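Local coordinates for programmed Cell Death Protein 5 Homolog (Leishmania major, PDB 6VMT), which probably binds DNA, like other members of the PDCD5 family, at residues Gln64-His69 with Glu90-Met95. Sequence-based numbering, arbitrary orientation.
Sequences QAVEMH and ELLGQM
V66 sets its CG2 methyl among L91, L92 and M95 of the 90-95 segment, while CG1 lies against L91. The two branches divide the work. V66 CG2, held anti to the carbonyl carbon (chi1 159° carries CG1 anti to N), lies 3.8 Å from L91 CB. M95 CG is 3.9 Å from the same V66 CG2, and L92, whose side chain starts off to one side, reaches it through CD2. V66 CG1 meets L91 CD1 at 4.0 Å. A short, beta-branched residue suits this place because it offers a methyl to several partners while keeping the helices close: their local axes approach to 9.5 Å, at 119° between N-to-C directions. The leucines suit the buried side by supplying apolar branches.

M95 fills the neighbouring ground. Bent at chi2 (-66°), its chain turns M95 CE back over the 64-69 helix, 3.9 Å from H69 CB and equally near A65 O. A65, with only a methyl, lets M95 lie close: A65 CB is 4.3 Å from M95 CG. H69, running at about a right angle to M95, suits the edge, since its partly exposed imidazole can take the oblique approach of L91 CD1 and M95 CE and still be partly solvated.

Here helix 46-75 packs on helix 85-103; L52 extends the apolar surface at V66, and I70 does so at L91. No hydrogen bond or salt bridge links the two segments, so their cohesion comes from hydrophobic burial and van der Waals fit, which depend on side-chain shape rather than on directional bonds.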
ATOM      1  N   GLN A  64       4.142   0.976  -5.151  1.00 69.47           N
ATOM      2  CA  GLN A  64       2.771   1.006  -4.595  1.00 72.92           C
ATOM      3  C   GLN A  64       1.823   0.229  -5.506  1.00 64.19           C
ATOM      4  O   GLN A  64       0.945  -0.449  -4.970  1.00 73.61           O
ATOM      5  CB  GLN A  64       2.304   2.444  -4.402  1.00 93.30           C
ATOM      6  CG  GLN A  64       0.792   2.584  -4.315  1.00106.98           C
ATOM      7  CD  GLN A  64       0.380   3.983  -3.932  1.00108.32           C
ATOM      8  OE1 GLN A  64       1.005   4.626  -3.091  1.00109.99           O
ATOM      9  NE2 GLN A  64      -0.687   4.458  -4.554  1.00111.73           N
ATOM     10  N   ALA A  65       1.964   0.315  -6.826  1.00 65.85           N
ATOM     11  CA  ALA A  65       1.072  -0.419  -7.766  1.00 69.43           C
ATOM     12  C   ALA A  65       1.219  -1.938  -7.564  1.00 67.19           C
ATOM     13  O   ALA A  65       0.237  -2.671  -7.759  1.00 77.14           O
ATOM     14  CB  ALA A  65       1.337  -0.017  -9.195  1.00 69.22           C
ATOM     15  N   VAL A  66       2.402  -2.403  -7.176  1.00 62.54           N
ATOM     16  CA  VAL A  66       2.687  -3.850  -6.965  1.00 59.23           C
ATOM     17  C   VAL A  66       2.005  -4.293  -5.668  1.00 54.69           C
ATOM     18  O   VAL A  66       1.246  -5.261  -5.715  1.00 60.87           O
ATOM     19  CB  VAL A  66       4.206  -4.104  -6.945  1.00 62.97           C
ATOM     20  CG1 VAL A  66       4.568  -5.404  -6.255  1.00 64.84           C
ATOM     21  CG2 VAL A  66       4.779  -4.079  -8.348  1.00 67.42           C
ATOM     22  N   GLU A  67       2.304  -3.607  -4.562  1.00 53.15           N
ATOM     23  CA  GLU A  67       1.715  -3.834  -3.227  1.00 48.31           C
ATOM     24  C   GLU A  67       0.197  -3.925  -3.389  1.00 44.06           C
ATOM     25  O   GLU A  67      -0.374  -4.907  -2.964  1.00 50.51           O
ATOM     26  CB  GLU A  67       2.149  -2.711  -2.289  1.00 59.34           C
ATOM     27  CG  GLU A  67       3.636  -2.709  -1.902  1.00 58.95           C
ATOM     28  CD  GLU A  67       4.040  -1.571  -0.948  1.00 74.38           C
ATOM     29  OE1 GLU A  67       3.173  -0.714  -0.618  1.00 82.07           O
ATOM     30  OE2 GLU A  67       5.221  -1.511  -0.523  1.00 82.22           O
ATOM     31  N   MET A  68      -0.444  -2.999  -4.084  1.00 50.67           N
ATOM     32  CA  MET A  68      -1.909  -3.096  -4.342  1.00 52.61           C
ATOM     33  C   MET A  68      -2.200  -4.445  -4.968  1.00 48.16           C
ATOM     34  O   MET A  68      -3.177  -5.058  -4.631  1.00 64.30           O
ATOM     35  CB  MET A  68      -2.425  -2.037  -5.324  1.00 62.95           C
ATOM     36  CG  MET A  68      -2.919  -0.725  -4.667  1.00 80.86           C
ATOM     37  SD  MET A  68      -3.241   0.651  -5.866  1.00 71.36           S
ATOM     38  CE  MET A  68      -4.677   0.009  -6.729  1.00 83.02           C
ATOM     39  N   HIS A  69      -1.448  -4.807  -5.985  1.00 60.00           N
ATOM     40  CA  HIS A  69      -1.738  -6.005  -6.799  1.00 56.12           C
ATOM     41  C   HIS A  69      -1.519  -7.243  -5.938  1.00 50.58           C
ATOM     42  O   HIS A  69      -2.386  -8.113  -5.953  1.00 50.94           O
ATOM     43  CB  HIS A  69      -0.858  -6.072  -8.042  1.00 56.38           C
ATOM     44  CG  HIS A  69      -1.094  -7.310  -8.840  1.00 57.66           C
ATOM     45  ND1 HIS A  69      -2.220  -7.478  -9.641  1.00 62.63           N
ATOM     46  CD2 HIS A  69      -0.390  -8.450  -8.926  1.00 49.72           C
ATOM     47  CE1 HIS A  69      -2.177  -8.663 -10.206  1.00 58.68           C
ATOM     48  NE2 HIS A  69      -1.061  -9.275  -9.776  1.00 54.65           N
ATOM     49  N   GLU A  90      10.016  -9.175 -11.001  1.00 56.26           N
ATOM     50  CA  GLU A  90       9.195  -9.414 -12.224  1.00 63.62           C
ATOM     51  C   GLU A  90       8.070  -8.378 -12.281  1.00 62.33           C
ATOM     52  O   GLU A  90       8.010  -7.656 -13.274  1.00 64.83           O
ATOM     53  CB  GLU A  90       8.678 -10.855 -12.219  1.00 72.13           C
ATOM     54  CG  GLU A  90       8.193 -11.385 -13.557  1.00 82.05           C
ATOM     55  CD  GLU A  90       7.940 -12.896 -13.553  1.00108.65           C
ATOM     56  OE1 GLU A  90       7.250 -13.376 -12.626  1.00121.50           O
ATOM     57  OE2 GLU A  90       8.445 -13.611 -14.465  1.00128.31           O
ATOM     58  N   LEU A  91       7.250  -8.262 -11.226  1.00 65.29           N
ATOM     59  CA  LEU A  91       6.084  -7.324 -11.172  1.00 49.53           C
ATOM     60  C   LEU A  91       6.572  -5.876 -11.314  1.00 48.77           C
ATOM     61  O   LEU A  91       6.011  -5.145 -12.147  1.00 54.78           O
ATOM     62  CB  LEU A  91       5.314  -7.501  -9.862  1.00 51.89           C
ATOM     63  CG  LEU A  91       4.553  -8.812  -9.639  1.00 47.49           C
ATOM     64  CD1 LEU A  91       3.800  -8.747  -8.333  1.00 50.16           C
ATOM     65  CD2 LEU A  91       3.568  -9.099 -10.743  1.00 49.89           C
ATOM     66  N   LEU A  92       7.605  -5.460 -10.582  1.00 45.76           N
ATOM     67  CA  LEU A  92       8.153  -4.072 -10.714  1.00 50.83           C
ATOM     68  C   LEU A  92       8.541  -3.743 -12.168  1.00 54.49           C
ATOM     69  O   LEU A  92       8.250  -2.649 -12.641  1.00 58.31           O
ATOM     70  CB  LEU A  92       9.371  -3.952  -9.813  1.00 49.92           C
ATOM     71  CG  LEU A  92       9.055  -3.710  -8.342  1.00 47.74           C
ATOM     72  CD1 LEU A  92      10.311  -3.777  -7.512  1.00 54.74           C
ATOM     73  CD2 LEU A  92       8.412  -2.374  -8.147  1.00 45.93           C
ATOM     74  N   GLY A  93       9.163  -4.658 -12.887  1.00 55.79           N
ATOM     75  CA  GLY A  93       9.367  -4.468 -14.329  1.00 54.10           C
ATOM     76  C   GLY A  93       8.056  -4.322 -15.071  1.00 51.29           C
ATOM     77  O   GLY A  93       7.959  -3.430 -15.881  1.00 61.10           O
ATOM     78  N   GLN A  94       7.070  -5.174 -14.819  1.00 54.15           N
ATOM     79  CA  GLN A  94       5.818  -5.187 -15.610  1.00 55.18           C
ATOM     80  C   GLN A  94       5.079  -3.862 -15.443  1.00 58.08           C
ATOM     81  O   GLN A  94       4.391  -3.459 -16.385  1.00 63.32           O
ATOM     82  CB  GLN A  94       4.897  -6.314 -15.158  1.00 65.71           C
ATOM     83  CG  GLN A  94       5.364  -7.707 -15.561  1.00 77.39           C
ATOM     84  CD  GLN A  94       4.237  -8.718 -15.553  1.00 76.00           C
ATOM     85  OE1 GLN A  94       3.381  -8.715 -16.434  1.00 82.91           O
ATOM     86  NE2 GLN A  94       4.225  -9.599 -14.560  1.00 73.69           N
ATOM     87  N   MET A  95       5.141  -3.241 -14.266  1.00 67.41           N
ATOM     88  CA  MET A  95       4.373  -1.998 -14.024  1.00 66.76           C
ATOM     89  C   MET A  95       5.180  -0.899 -14.713  1.00 63.31           C
ATOM     90  O   MET A  95       4.617  -0.256 -15.625  1.00 58.06           O
ATOM     91  CB  MET A  95       4.105  -1.683 -12.539  1.00 68.09           C
ATOM     92  CG  MET A  95       3.407  -2.824 -11.732  1.00 67.62           C
ATOM     93  SD  MET A  95       1.674  -3.326 -12.142  1.00 54.23           S
ATOM     94  CE  MET A  95       1.352  -4.626 -10.945  1.00 48.62           C
TER